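Beta-N-acetylhexosaminidase (Bacteroides fragilis, PDB 4PYS) probably hydrolyses terminal non-reducing N-acetylhexosamine residues from glycoconjugates, as a glycoside hydrolase of family 20. Local coordinates at residues 78-83 and 100-105; 84-89 and 119-124; 173-178 and 187-192; 179-184 and 235-240. All blocks are in the same frame, centred on the assembly; numbering follows the deposited sequence.

Contact 1. Residues 78-83 and 100-105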
loop_
_atom_site.group_PDB
_atom_site.type_symbol
_atom_site.label_atom_id
_atom_site.label_comp_id
_atom_site.label_asym_id
_atom_site.label_seq_id
_atom_site.Cartn_x
_atom_site.Cartn_y
_atom_site.Cartn_z
ATOM N N GLU A 78 15.051 -5.078 7.419
ATOM C CA GLU A 78 14.564 -3.704 7.369
ATOM C C GLU A 78 15.020 -2.819 8.531
ATOM O O GLU A 78 14.574 -1.674 8.645
ATOM C CB GLU A 78 13.034 -3.652 7.254
ATOM C CG GLU A 78 12.443 -4.597 6.215
ATOM C CD GLU A 78 10.960 -4.359 6.039
ATOM O OE1 GLU A 78 10.163 -4.939 6.819
ATOM O OE2 GLU A 78 10.607 -3.573 5.134
ATOM N N GLY A 79 15.900 -3.331 9.383
ATOM C CA GLY A 79 16.340 -2.556 10.537
ATOM C C GLY A 79 17.542 -1.685 10.233
ATOM O O GLY A 79 18.266 -1.930 9.274
ATOM N N TYR A 80 17.768 -0.663 11.053
ATOM C CA TYR A 80 18.947 0.175 10.862
ATOM C C TYR A 80 19.426 0.714 12.198
ATOM O O TYR A 80 18.708 0.648 13.206
ATOM C CB TYR A 80 18.637 1.331 9.898
ATOM C CG TYR A 80 17.619 2.290 10.460
ATOM C CD1 TYR A 80 16.258 2.093 10.255
ATOM C CD2 TYR A 80 18.021 3.394 11.206
ATOM C CE1 TYR A 80 15.321 2.968 10.799
ATOM C CE2 TYR A 80 17.095 4.265 11.752
ATOM C CZ TYR A 80 15.752 4.051 11.538
ATOM O OH TYR A 80 14.839 4.922 12.092
ATOM N N ARG A 81 20.645 1.240 12.202
ATOM C CA ARG A 81 21.151 1.972 13.350
ATOM C C ARG A 81 21.791 3.239 12.809
ATOM O O ARG A 81 22.477 3.207 11.779
ATOM C CB ARG A 81 22.183 1.132 14.114
ATOM C CG ARG A 81 22.759 1.813 15.354
ATOM C CD ARG A 81 23.859 0.964 15.998
ATOM N NE ARG A 81 23.374 -0.360 16.392
ATOM C CZ ARG A 81 23.603 -1.478 15.706
ATOM N NH1 ARG A 81 24.330 -1.446 14.594
ATOM N NH2 ARG A 81 23.109 -2.635 16.129
ATOM N N ILE A 82 21.535 4.354 13.482
ATOM C CA ILE A 82 22.180 5.618 13.138
ATOM C C ILE A 82 22.941 6.089 14.356
ATOM O O ILE A 82 22.366 6.150 15.442
ATOM C CB ILE A 82 21.152 6.707 12.788
ATOM C CG1 ILE A 82 20.362 6.350 11.519
ATOM C CG2 ILE A 82 21.852 8.048 12.593
ATOM C CD1 ILE A 82 19.206 7.328 11.212
ATOM N N ARG A 83 24.225 6.407 14.199
ATOM C CA ARG A 83 24.967 7.079 15.263
ATOM C C ARG A 83 25.458 8.404 14.730
ATOM O O ARG A 83 26.225 8.441 13.765
ATOM C CB ARG A 83 26.157 6.243 15.743
ATOM C CG ARG A 83 25.769 5.044 16.585
ATOM C CD ARG A 83 26.985 4.167 16.859
ATOM N NE ARG A 83 27.288 3.321 15.707
ATOM C CZ ARG A 83 28.460 2.729 15.516
ATOM N NH1 ARG A 83 29.440 2.909 16.396
ATOM N NH2 ARG A 83 28.656 1.969 14.444
ATOM N N ILE A 100 17.180 2.825 3.464
ATOM C CA ILE A 100 16.121 3.743 3.062
ATOM C C ILE A 100 15.379 4.290 4.277
ATOM O O ILE A 100 15.106 5.494 4.377
ATOM C CB ILE A 100 15.166 3.056 2.068
ATOM C CG1 ILE A 100 15.885 2.940 0.720
ATOM C CG2 ILE A 100 13.850 3.850 1.936
ATOM C CD1 ILE A 100 15.229 2.046 -0.262
ATOM N N TYR A 101 15.090 3.418 5.230
ATOM C CA TYR A 101 14.393 3.874 6.420
ATOM C C TYR A 101 15.289 4.757 7.279
ATOM O O TYR A 101 14.810 5.720 7.879
ATOM C CB TYR A 101 13.820 2.678 7.199
ATOM C CG TYR A 101 12.787 1.934 6.373
ATOM C CD1 TYR A 101 11.923 2.627 5.533
ATOM C CD2 TYR A 101 12.703 0.542 6.402
ATOM C CE1 TYR A 101 10.974 1.951 4.749
ATOM C CE2 TYR A 101 11.758 -0.140 5.627
ATOM C CZ TYR A 101 10.901 0.578 4.807
ATOM O OH TYR A 101 9.966 -0.085 4.027
ATOM N N ALA A 102 16.587 4.458 7.325
ATOM C CA ALA A 102 17.521 5.371 7.998
ATOM C C ALA A 102 17.495 6.755 7.357
ATOM O O ALA A 102 17.540 7.771 8.050
ATOM C CB ALA A 102 18.954 4.801 7.993
ATOM N N ILE A 103 17.437 6.797 6.025
ATOM C CA ILE A 103 17.356 8.068 5.318
ATOM C C ILE A 103 16.077 8.800 5.687
ATOM O O ILE A 103 16.101 10.006 5.892
ATOM C CB ILE A 103 17.444 7.869 3.780
ATOM C CG1 ILE A 103 18.891 7.534 3.391
ATOM C CG2 ILE A 103 16.993 9.118 3.013
ATOM C CD1 ILE A 103 19.028 6.958 1.977
ATOM N N GLN A 104 14.966 8.079 5.797
ATOM C CA GLN A 104 13.714 8.730 6.180
ATOM C C GLN A 104 13.823 9.311 7.595
ATOM O O GLN A 104 13.298 10.383 7.873
ATOM C CB GLN A 104 12.532 7.751 6.106
ATOM C CG GLN A 104 12.215 7.231 4.710
ATOM C CD GLN A 104 11.726 8.319 3.758
ATOM O OE1 GLN A 104 11.616 9.497 4.124
ATOM N NE2 GLN A 104 11.419 7.918 2.530
ATOM N N SER A 105 14.505 8.608 8.494
ATOM C CA SER A 105 14.712 9.161 9.835
ATOM C C SER A 105 15.630 10.392 9.828
ATOM O O SER A 105 15.363 11.368 10.536
ATOM C CB SER A 105 15.235 8.091 10.803
ATOM O OG SER A 105 14.217 7.139 11.076
#
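Apolar packing between strand 80-83 and helix 100-105 centres on the ring of Tyr80, which lies over the backbone of the helix at Ala102. Ala102 CA sits 3.7 Å above the ring plane, over its centre, and the carbonyl carbon of Tyr101 lies over the same face nearer the rim. A chi1 of 65° sets Tyr80 CG between the backbone N and the carbonyl carbon, which turns the ring over the helix; CD2 reaches Ala102 CB at 3.6 Å while CE1 meets Tyr101 CB at 3.9 Å. Two residues on, Ile82 points to the same side of the strand, and its CD1 lies 4.1 Å from Ala102 CB and also touches Ser105 CB. The strand belongs to the mixed sheet of the family 20 domain 2, and helix 96-109 packs across one face of that sheet, the two short segments running at 42° with their axes 8.3 Å apart.

Polar contact is concentrated at the far end of the Tyr80 ring, where OH and Ser105 OG share a short hydrogen bond of 2.5 Å; Ser105 OG is also hydrogen-bonded to Lys160 NZ.

The Tyr101 ring meets Glu78 by edge contact, without a hydrogen bond: Glu78 OE2 lies 3.7 Å from Tyr101 CE2, carboxylate and ring planes 61° apart, and Glu78 O, buried without a partner in the model, lies in the ring plane. That carboxylate is held by Arg133 through OE1 and by Asn162 through OE2, whereas Tyr101 OH bonds to Met161 O.

Contact 2. Residues 84-89 and 119-124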
loop_
_atom_site.group_PDB
_atom_site.type_symbol
_atom_site.label_atom_id
_atom_site.label_comp_id
_atom_site.label_asym_id
_atom_site.label_seq_id
_atom_site.Cartn_x
_atom_site.Cartn_y
_atom_site.Cartn_z
ATOM N N VAL A 84 24.989 9.490 15.336
ATOM C CA VAL A 84 25.503 10.822 15.030
ATOM C C VAL A 84 26.426 11.235 16.165
ATOM O O VAL A 84 25.993 11.295 17.317
ATOM C CB VAL A 84 24.359 11.856 14.904
ATOM C CG1 VAL A 84 24.922 13.257 14.660
ATOM C CG2 VAL A 84 23.401 11.468 13.786
ATOM N N THR A 85 27.697 11.488 15.846
ATOM C CA THR A 85 28.663 11.981 16.821
ATOM C C THR A 85 29.062 13.388 16.386
ATOM O O THR A 85 28.662 13.824 15.303
ATOM C CB THR A 85 29.915 11.071 16.893
ATOM O OG1 THR A 85 30.731 11.268 15.729
ATOM C CG2 THR A 85 29.521 9.611 17.000
ATOM N N PRO A 86 29.822 14.122 17.226
ATOM C CA PRO A 86 30.274 15.443 16.773
ATOM C C PRO A 86 31.219 15.393 15.566
ATOM O O PRO A 86 31.490 16.438 14.981
ATOM C CB PRO A 86 31.020 15.994 17.994
ATOM C CG PRO A 86 30.381 15.317 19.157
ATOM C CD PRO A 86 30.037 13.935 18.674
ATOM N N GLU A 87 31.704 14.207 15.201
ATOM C CA GLU A 87 32.633 14.077 14.077
ATOM C C GLU A 87 32.035 13.467 12.810
ATOM O O GLU A 87 32.459 13.797 11.704
ATOM C CB GLU A 87 33.874 13.280 14.490
ATOM N N ARG A 88 31.054 12.580 12.956
ATOM C CA ARG A 88 30.559 11.840 11.798
ATOM C C ARG A 88 29.203 11.205 12.053
ATOM O O ARG A 88 28.707 11.201 13.181
ATOM C CB ARG A 88 31.553 10.734 11.432
ATOM C CG ARG A 88 31.648 9.645 12.501
ATOM C CD ARG A 88 32.626 8.538 12.131
ATOM N NE ARG A 88 34.016 8.979 12.161
ATOM C CZ ARG A 88 34.747 9.193 11.073
ATOM N NH1 ARG A 88 36.004 9.585 11.181
ATOM N NH2 ARG A 88 34.217 9.003 9.874
ATOM N N ILE A 89 28.605 10.687 10.982
ATOM C CA ILE A 89 27.430 9.841 11.080
ATOM C C ILE A 89 27.809 8.460 10.589
ATOM O O ILE A 89 28.451 8.319 9.546
ATOM C CB ILE A 89 26.282 10.337 10.189
ATOM C CG1 ILE A 89 25.968 11.794 10.491
ATOM C CG2 ILE A 89 25.041 9.468 10.382
ATOM C CD1 ILE A 89 24.782 12.341 9.713
ATOM N N PHE A 119 22.408 17.853 12.727
ATOM C CA PHE A 119 21.922 16.642 13.378
ATOM C C PHE A 119 22.356 16.588 14.833
ATOM O O PHE A 119 23.551 16.501 15.122
ATOM C CB PHE A 119 22.468 15.400 12.676
ATOM C CG PHE A 119 21.973 15.220 11.270
ATOM C CD1 PHE A 119 20.632 14.964 11.019
ATOM C CD2 PHE A 119 22.855 15.276 10.200
ATOM C CE1 PHE A 119 20.177 14.783 9.721
ATOM C CE2 PHE A 119 22.412 15.090 8.900
ATOM C CZ PHE A 119 21.073 14.843 8.659
ATOM N N PRO A 120 21.388 16.630 15.761
ATOM C CA PRO A 120 21.765 16.479 17.173
ATOM C C PRO A 120 22.377 15.108 17.382
ATOM O O PRO A 120 21.935 14.147 16.751
ATOM C CB PRO A 120 20.426 16.584 17.909
ATOM C CG PRO A 120 19.548 17.407 16.977
ATOM C CD PRO A 120 19.962 16.974 15.589
ATOM N N CYS A 121 23.394 15.011 18.225
ATOM C CA CYS A 121 24.034 13.721 18.449
ATOM C C CYS A 121 23.040 12.734 19.051
ATOM O O CYS A 121 22.180 13.111 19.856
ATOM C CB CYS A 121 25.274 13.882 19.323
ATOM S SG CYS A 121 26.549 14.874 18.510
ATOM N N VAL A 122 23.145 11.474 18.643
ATOM C CA VAL A 122 22.112 10.496 18.963
ATOM C C VAL A 122 22.562 9.102 18.551
ATOM O O VAL A 122 23.436 8.946 17.694
ATOM C CB VAL A 122 20.790 10.845 18.226
ATOM C CG1 VAL A 122 20.898 10.532 16.736
ATOM C CG2 VAL A 122 19.602 10.102 18.831
ATOM N N GLU A 123 21.996 8.088 19.193
ATOM C CA GLU A 123 22.012 6.748 18.628
ATOM C C GLU A 123 20.576 6.267 18.495
ATOM O O GLU A 123 19.820 6.244 19.472
ATOM C CB GLU A 123 22.838 5.783 19.485
ATOM C CG GLU A 123 22.907 4.376 18.900
ATOM C CD GLU A 123 23.935 3.497 19.598
ATOM O OE1 GLU A 123 24.809 4.034 20.313
ATOM O OE2 GLU A 123 23.861 2.266 19.423
ATOM N N ILE A 124 20.197 5.913 17.275
ATOM C CA ILE A 124 18.858 5.419 16.988
ATOM C C ILE A 124 18.996 3.987 16.500
ATOM O O ILE A 124 19.802 3.714 15.608
ATOM C CB ILE A 124 18.216 6.251 15.872
ATOM C CG1 ILE A 124 18.062 7.707 16.314
ATOM C CG2 ILE A 124 16.857 5.677 15.489
ATOM C CD1 ILE A 124 17.748 8.652 15.156
#
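Chi1 of 177° turns Val84 CG1 opposite the backbone N, laying this methyl 3.8 Å from Phe119 CB and directing CG2 to Val122 CG1. Residues 84-89 form the loop of the beta hairpin made by strands 80-84 and 89-93. Val84 and Val122 form an antiparallel hydrogen-bonded pair joining the end of strand 80-84 to strand 117-126, neighbours in the mixed sheet of domain 2, and both side chains lie on the face covered by helix 96-109. The pair is closed by two backbone bonds, Val84 N to Val122 O at 2.9 Å and Val122 N to Val84 O at 3.1 Å. Cys121 CA adds a CA-H...O contact to Val84 O.

Beyond Val84 the hairpin loop turns back. Thr85 OG1 accepts from the backbone N of both Glu87 and Arg88, an ST turn and an ST motif on one hydroxyl, and Thr85 N bonds to Arg88 O, which ties the two ends of the turn together. Across from it, Cys121 SG rests beside the Thr85-Pro86 peptide, 3.6 Å from Pro86 CD. Ile89 returns to the sheet and crosses Phe119 at about a right angle, its CD1 methyl 3.5 Å from Phe119 CD2 and 3.7 Å from Phe119 CE2.

Contact 3. Residues 173-178 and 187-192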
loop_
_atom_site.group_PDB
_atom_site.type_symbol
_atom_site.label_atom_id
_atom_site.label_comp_id
_atom_site.label_asym_id
_atom_site.label_seq_id
_atom_site.Cartn_x
_atom_site.Cartn_y
_atom_site.Cartn_z
ATOM N N GLY A 173 -13.511 1.571 -14.401
ATOM C CA GLY A 173 -12.246 1.861 -15.049
ATOM C C GLY A 173 -11.238 0.734 -14.997
ATOM O O GLY A 173 -10.893 0.240 -13.921
ATOM N N TRP A 174 -10.773 0.324 -16.170
ATOM C CA TRP A 174 -9.631 -0.572 -16.259
ATOM C C TRP A 174 -8.455 0.305 -16.651
ATOM O O TRP A 174 -8.444 0.858 -17.745
ATOM C CB TRP A 174 -9.862 -1.623 -17.348
ATOM C CG TRP A 174 -8.731 -2.576 -17.446
ATOM C CD1 TRP A 174 -7.493 -2.337 -17.973
ATOM C CD2 TRP A 174 -8.716 -3.928 -16.983
ATOM N NE1 TRP A 174 -6.710 -3.461 -17.864
ATOM C CE2 TRP A 174 -7.437 -4.452 -17.257
ATOM C CE3 TRP A 174 -9.659 -4.742 -16.351
ATOM C CZ2 TRP A 174 -7.081 -5.772 -16.935
ATOM C CZ3 TRP A 174 -9.307 -6.047 -16.031
ATOM C CH2 TRP A 174 -8.030 -6.549 -16.325
ATOM N N ARG A 175 -7.468 0.444 -15.774
ATOM C CA ARG A 175 -6.417 1.426 -16.031
ATOM C C ARG A 175 -5.028 0.858 -16.263
ATOM O O ARG A 175 -4.065 1.625 -16.358
ATOM C CB ARG A 175 -6.388 2.475 -14.907
ATOM C CG ARG A 175 -7.765 3.058 -14.661
ATOM C CD ARG A 175 -7.758 4.521 -14.258
ATOM N NE ARG A 175 -9.073 4.853 -13.724
ATOM C CZ ARG A 175 -10.051 5.395 -14.432
ATOM N NH1 ARG A 175 -9.853 5.723 -15.706
ATOM N NH2 ARG A 175 -11.225 5.633 -13.861
ATOM N N ILE A 176 -4.907 -0.467 -16.375
ATOM C CA ILE A 176 -3.589 -1.055 -16.599
ATOM C C ILE A 176 -3.483 -1.529 -18.044
ATOM O O ILE A 176 -4.289 -2.343 -18.497
ATOM C CB ILE A 176 -3.247 -2.168 -15.559
ATOM C CG1 ILE A 176 -1.868 -2.760 -15.845
ATOM C CG2 ILE A 176 -4.316 -3.244 -15.523
ATOM C CD1 ILE A 176 -0.746 -1.784 -15.581
ATOM N N GLU A 177 -2.529 -0.970 -18.784
ATOM C CA GLU A 177 -2.372 -1.326 -20.195
ATOM C C GLU A 177 -1.902 -2.766 -20.356
ATOM O O GLU A 177 -0.911 -3.180 -19.739
ATOM C CB GLU A 177 -1.400 -0.375 -20.908
ATOM C CG GLU A 177 -1.256 -0.698 -22.396
ATOM C CD GLU A 177 -0.283 0.205 -23.132
ATOM O OE1 GLU A 177 0.854 0.397 -22.654
ATOM O OE2 GLU A 177 -0.654 0.708 -24.212
ATOM N N ILE A 178 -2.623 -3.515 -21.190
ATOM C CA ILE A 178 -2.287 -4.893 -21.532
ATOM C C ILE A 178 -2.151 -4.920 -23.048
ATOM O O ILE A 178 -3.139 -4.729 -23.756
ATOM C CB ILE A 178 -3.404 -5.882 -21.116
ATOM C CG1 ILE A 178 -3.724 -5.769 -19.616
ATOM C CG2 ILE A 178 -3.012 -7.314 -21.481
ATOM C CD1 ILE A 178 -2.519 -5.953 -18.689
ATOM N N ILE A 187 -10.829 1.330 -24.416
ATOM C CA ILE A 187 -12.251 1.464 -24.141
ATOM C C ILE A 187 -12.481 1.539 -22.635
ATOM O O ILE A 187 -13.168 2.434 -22.137
ATOM C CB ILE A 187 -13.036 0.271 -24.704
ATOM C CG1 ILE A 187 -12.915 0.234 -26.230
ATOM C CG2 ILE A 187 -14.502 0.327 -24.269
ATOM C CD1 ILE A 187 -13.888 -0.706 -26.883
ATOM N N GLY A 188 -11.879 0.602 -21.908
ATOM C CA GLY A 188 -12.193 0.420 -20.503
ATOM C C GLY A 188 -11.725 1.511 -19.558
ATOM O O GLY A 188 -12.215 1.599 -18.436
ATOM N N ALA A 189 -10.787 2.348 -19.992
ATOM C CA ALA A 189 -10.308 3.437 -19.130
ATOM C C ALA A 189 -11.068 4.744 -19.349
ATOM O O ALA A 189 -10.713 5.782 -18.775
ATOM C CB ALA A 189 -8.821 3.657 -19.328
ATOM N N PHE A 190 -12.111 4.688 -20.171
ATOM C CA PHE A 190 -12.843 5.892 -20.576
ATOM C C PHE A 190 -14.354 5.713 -20.423
ATOM O O PHE A 190 -15.137 6.511 -20.923
ATOM C CB PHE A 190 -12.461 6.285 -22.017
ATOM C CG PHE A 190 -10.999 6.593 -22.175
ATOM C CD1 PHE A 190 -10.518 7.872 -21.916
ATOM C CD2 PHE A 190 -10.096 5.593 -22.529
ATOM C CE1 PHE A 190 -9.164 8.160 -22.020
ATOM C CE2 PHE A 190 -8.735 5.868 -22.642
ATOM C CZ PHE A 190 -8.266 7.156 -22.386
ATOM N N VAL A 191 -14.754 4.665 -19.711
ATOM C CA VAL A 191 -16.170 4.401 -19.495
ATOM C C VAL A 191 -16.767 5.341 -18.446
ATOM O O VAL A 191 -17.947 5.674 -18.505
ATOM C CB VAL A 191 -16.432 2.918 -19.131
ATOM C CG1 VAL A 191 -16.074 2.017 -20.309
ATOM C CG2 VAL A 191 -15.658 2.504 -17.887
ATOM N N GLY A 192 -15.941 5.775 -17.498
ATOM C CA GLY A 192 -16.368 6.728 -16.483
ATOM C C GLY A 192 -16.559 8.126 -17.040
ATOM O O GLY A 192 -15.721 8.625 -17.795
#
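A buried, largely backbone contact joins the short strand 173-174 to the turn after helix 183-186, within the catalytic domain. The principal link is the bond from Trp174 N to Gly188 O, 3.0 Å long and nearly straight at hydrogen (167°). The donor stands well above the carbonyl plane, 61° out of it, so the peptide of Trp174 approaches Gly188 from over its flat side. Gly173 CA supports the same oxygen with a CA-H...O contact of 3.4 Å. One residue further, Ala189 CB presses against Trp174 O at 3.2 Å.

Residues Ile187 to Phe190 form a type I beta turn, closed by Phe190 N bonding to Ile187 O. Strand 173-174 pairs antiparallel with strand 163-170 of the (beta/alpha)8 barrel typical of the family 20 catalytic domain, and the turn packs against this short antiparallel extension of the barrel sheet.

Arg175 reaches back toward the turn through a chain bent at chi2 (-146°). Its NH1 makes a weak bond of 3.2 Å to Ala189 O, which lies at the edge of the guanidinium; stronger partners for NH1 are Gly199 O and Gln197 O. Three backbone carbonyls thus gather round one nitrogen.

Trp174 swings its indole away from the turn. There NE1 lies 2.7 Å from Ile176 O, which sits near the ring plane and receives the bond on a lone pair, fixing the rotation of the indole. The side chain also touches Leu184 of helix 183-186 and Val273 of helix 264-280.

Contact 4. Residues 179-184 and 235-240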
loop_
_atom_site.group_PDB
_atom_site.type_symbol
_atom_site.label_atom_id
_atom_site.label_comp_id
_atom_site.label_asym_id
_atom_site.label_seq_id
_atom_site.Cartn_x
_atom_site.Cartn_y
_atom_site.Cartn_z
ATOM N N LYS A 179 -0.931 -5.129 -23.542
ATOM C CA LYS A 179 -0.652 -5.008 -24.972
ATOM C C LYS A 179 -1.450 -6.008 -25.802
ATOM O O LYS A 179 -1.873 -5.705 -26.923
ATOM C CB LYS A 179 0.843 -5.203 -25.247
ATOM C CG LYS A 179 1.760 -4.166 -24.605
ATOM C CD LYS A 179 1.565 -2.807 -25.235
ATOM C CE LYS A 179 2.739 -1.886 -24.938
ATOM N NZ LYS A 179 2.559 -0.566 -25.603
ATOM N N ARG A 180 -1.653 -7.195 -25.243
ATOM C CA ARG A 180 -2.341 -8.264 -25.962
ATOM C C ARG A 180 -3.816 -7.939 -26.167
ATOM O O ARG A 180 -4.434 -8.408 -27.117
ATOM C CB ARG A 180 -2.204 -9.588 -25.209
ATOM C CG ARG A 180 -2.625 -10.785 -26.041
ATOM C CD ARG A 180 -2.987 -11.967 -25.178
ATOM N NE ARG A 180 -3.532 -13.049 -25.995
ATOM C CZ ARG A 180 -2.910 -14.204 -26.199
ATOM N NH1 ARG A 180 -1.729 -14.421 -25.626
ATOM N NH2 ARG A 180 -3.474 -15.144 -26.952
ATOM N N TYR A 181 -4.370 -7.138 -25.261
ATOM C CA TYR A 181 -5.774 -6.764 -25.333
ATOM C C TYR A 181 -5.915 -5.251 -25.183
ATOM O O TYR A 181 -6.252 -4.752 -24.100
ATOM C CB TYR A 181 -6.586 -7.496 -24.261
ATOM C CG TYR A 181 -6.496 -9.010 -24.320
ATOM C CD1 TYR A 181 -7.001 -9.716 -25.404
ATOM C CD2 TYR A 181 -5.921 -9.730 -23.277
ATOM C CE1 TYR A 181 -6.932 -11.102 -25.454
ATOM C CE2 TYR A 181 -5.846 -11.112 -23.315
ATOM C CZ TYR A 181 -6.347 -11.792 -24.409
ATOM O OH TYR A 181 -6.272 -13.166 -24.447
ATOM N N PRO A 182 -5.640 -4.517 -26.273
ATOM C CA PRO A 182 -5.599 -3.050 -26.286
ATOM C C PRO A 182 -6.904 -2.399 -25.842
ATOM O O PRO A 182 -6.852 -1.316 -25.263
ATOM C CB PRO A 182 -5.320 -2.720 -27.755
ATOM C CG PRO A 182 -4.632 -3.925 -28.292
ATOM C CD PRO A 182 -5.278 -5.084 -27.586
ATOM N N PHE A 183 -8.039 -3.042 -26.084
ATOM C CA PHE A 183 -9.329 -2.443 -25.756
ATOM C C PHE A 183 -9.555 -2.294 -24.251
ATOM O O PHE A 183 -10.393 -1.497 -23.833
ATOM C CB PHE A 183 -10.480 -3.238 -26.368
ATOM C CG PHE A 183 -10.556 -3.142 -27.878
ATOM C CD1 PHE A 183 -9.881 -2.138 -28.561
ATOM C CD2 PHE A 183 -11.298 -4.057 -28.601
ATOM C CE1 PHE A 183 -9.945 -2.043 -29.949
ATOM C CE2 PHE A 183 -11.373 -3.973 -29.998
ATOM C CZ PHE A 183 -10.693 -2.965 -30.666
ATOM N N LEU A 184 -8.832 -3.065 -23.442
ATOM C CA LEU A 184 -9.018 -2.984 -21.992
ATOM C C LEU A 184 -8.799 -1.551 -21.516
ATOM O O LEU A 184 -9.541 -1.064 -20.674
ATOM C CB LEU A 184 -8.116 -3.968 -21.235
ATOM C CG LEU A 184 -8.507 -5.448 -21.276
ATOM C CD1 LEU A 184 -7.436 -6.292 -20.608
ATOM C CD2 LEU A 184 -9.861 -5.678 -20.628
ATOM N N ASN A 235 -16.889 -4.122 -21.425
ATOM C CA ASN A 235 -17.120 -3.136 -22.479
ATOM C C ASN A 235 -16.079 -3.284 -23.572
ATOM O O ASN A 235 -16.364 -3.115 -24.757
ATOM C CB ASN A 235 -17.059 -1.722 -21.908
ATOM C CG ASN A 235 -18.421 -1.126 -21.713
ATOM O OD1 ASN A 235 -18.893 -0.340 -22.535
ATOM N ND2 ASN A 235 -19.078 -1.511 -20.629
ATOM N N ALA A 236 -14.861 -3.599 -23.152
ATOM C CA ALA A 236 -13.768 -3.837 -24.072
ATOM C C ALA A 236 -13.988 -5.143 -24.837
ATOM O O ALA A 236 -13.874 -5.178 -26.062
ATOM C CB ALA A 236 -12.454 -3.873 -23.310
ATOM N N TYR A 237 -14.314 -6.204 -24.100
ATOM C CA TYR A 237 -14.433 -7.551 -24.659
ATOM C C TYR A 237 -15.668 -8.291 -24.139
ATOM O O TYR A 237 -15.563 -9.105 -23.223
ATOM C CB TYR A 237 -13.163 -8.350 -24.341
ATOM C CG TYR A 237 -11.930 -7.764 -24.982
ATOM C CD1 TYR A 237 -11.655 -7.985 -26.330
ATOM C CD2 TYR A 237 -11.055 -6.973 -24.256
ATOM C CE1 TYR A 237 -10.540 -7.443 -26.924
ATOM C CE2 TYR A 237 -9.936 -6.427 -24.840
ATOM C CZ TYR A 237 -9.683 -6.663 -26.177
ATOM O OH TYR A 237 -8.568 -6.115 -26.766
ATOM N N PRO A 238 -16.842 -8.021 -24.735
ATOM C CA PRO A 238 -18.119 -8.583 -24.273
ATOM C C PRO A 238 -18.141 -10.112 -24.274
ATOM O O PRO A 238 -18.932 -10.710 -23.544
ATOM C CB PRO A 238 -19.127 -8.053 -25.300
ATOM C CG PRO A 238 -18.476 -6.869 -25.917
ATOM C CD PRO A 238 -17.015 -7.194 -25.942
ATOM N N ARG A 239 -17.286 -10.729 -25.085
ATOM C CA ARG A 239 -17.203 -12.187 -25.165
ATOM C C ARG A 239 -16.569 -12.813 -23.919
ATOM O O ARG A 239 -16.582 -14.032 -23.748
ATOM C CB ARG A 239 -16.441 -12.609 -26.423
ATOM C CG ARG A 239 -17.199 -12.341 -27.715
ATOM C CD ARG A 239 -16.421 -12.821 -28.932
ATOM N NE ARG A 239 -17.240 -12.781 -30.141
ATOM C CZ ARG A 239 -18.081 -13.745 -30.504
ATOM N NH1 ARG A 239 -18.214 -14.830 -29.752
ATOM N NH2 ARG A 239 -18.793 -13.627 -31.617
ATOM N N LEU A 240 -16.009 -11.970 -23.057
ATOM C CA LEU A 240 -15.502 -12.416 -21.765
ATOM C C LEU A 240 -16.651 -12.700 -20.816
ATOM O O LEU A 240 -16.487 -13.402 -19.814
ATOM C CB LEU A 240 -14.614 -11.346 -21.144
ATOM C CG LEU A 240 -13.278 -11.125 -21.829
ATOM C CD1 LEU A 240 -12.469 -10.118 -21.041
ATOM C CD2 LEU A 240 -12.553 -12.452 -21.949
#
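Tyr237 pushes its phenol end into the bend at Tyr181-Phe183, where its OH accepts a hydrogen bond from Phe183 N at 3.2 Å. Carbon atoms crowd round the same end: Phe183 CB lies 3.5 Å from Tyr237 CZ, and Tyr181 CB is 3.6 Å from Tyr237 CE2. The two neighbouring rings are turned differently. Tyr181 directs its edge at the face of Tyr237 in a T-shaped pair, planes at 72° and centroids 5.6 Å apart, whereas Phe183 is closer to parallel, at 28°, but slid so far that it barely overlaps. Leu184 closes in on the ring with CG, 4.0 Å from Tyr237 CE2.

Next to the tyrosine, Ala236 CB fits against the backbone of Phe183, 3.2 Å from Phe183 O, and touches Leu184 CD2. Tyr237 is the first residue to depart from helical geometry after helix 231-236, and its chi1 of -63°, with CG beside the backbone N, carries the ring across to the bend.

Farther out, helix 264-280 backs the group: Phe269 stacks on Tyr181 and meets Tyr237, while Asn272 bonds to Tyr181 OH. Tyr181, Phe183 and Tyr237 form a partly buried aromatic cluster that joins the end of helix 231-236 to the bend leading into helix 183-186, among the loops and helices surrounding the catalytic barrel.

Overall arrangement
The four contacts fall into two pairs, on opposite sides of the chain's centre. Contacts 1 and 2, with centres about 13 Å apart, both involve strand 80-84, which contact 1 packs against helix 96-109 and contact 2 pairs with strand 117-126; their segments alternate along the chain, and a probable hydrogen bond runs from Ile82 N to Ile124 O. Contacts 3 and 4 come later, in the catalytic domain, about 10 Å apart between centres and again alternating, with a probable hydrogen bond from Gly188 N to Phe183 O. Contacts 2 and 4 are the most distant, about 57 Å between centres. The first pair lies within the sheet-and-helix domain 2, and the second packs loops and short helices outside the barrel strands.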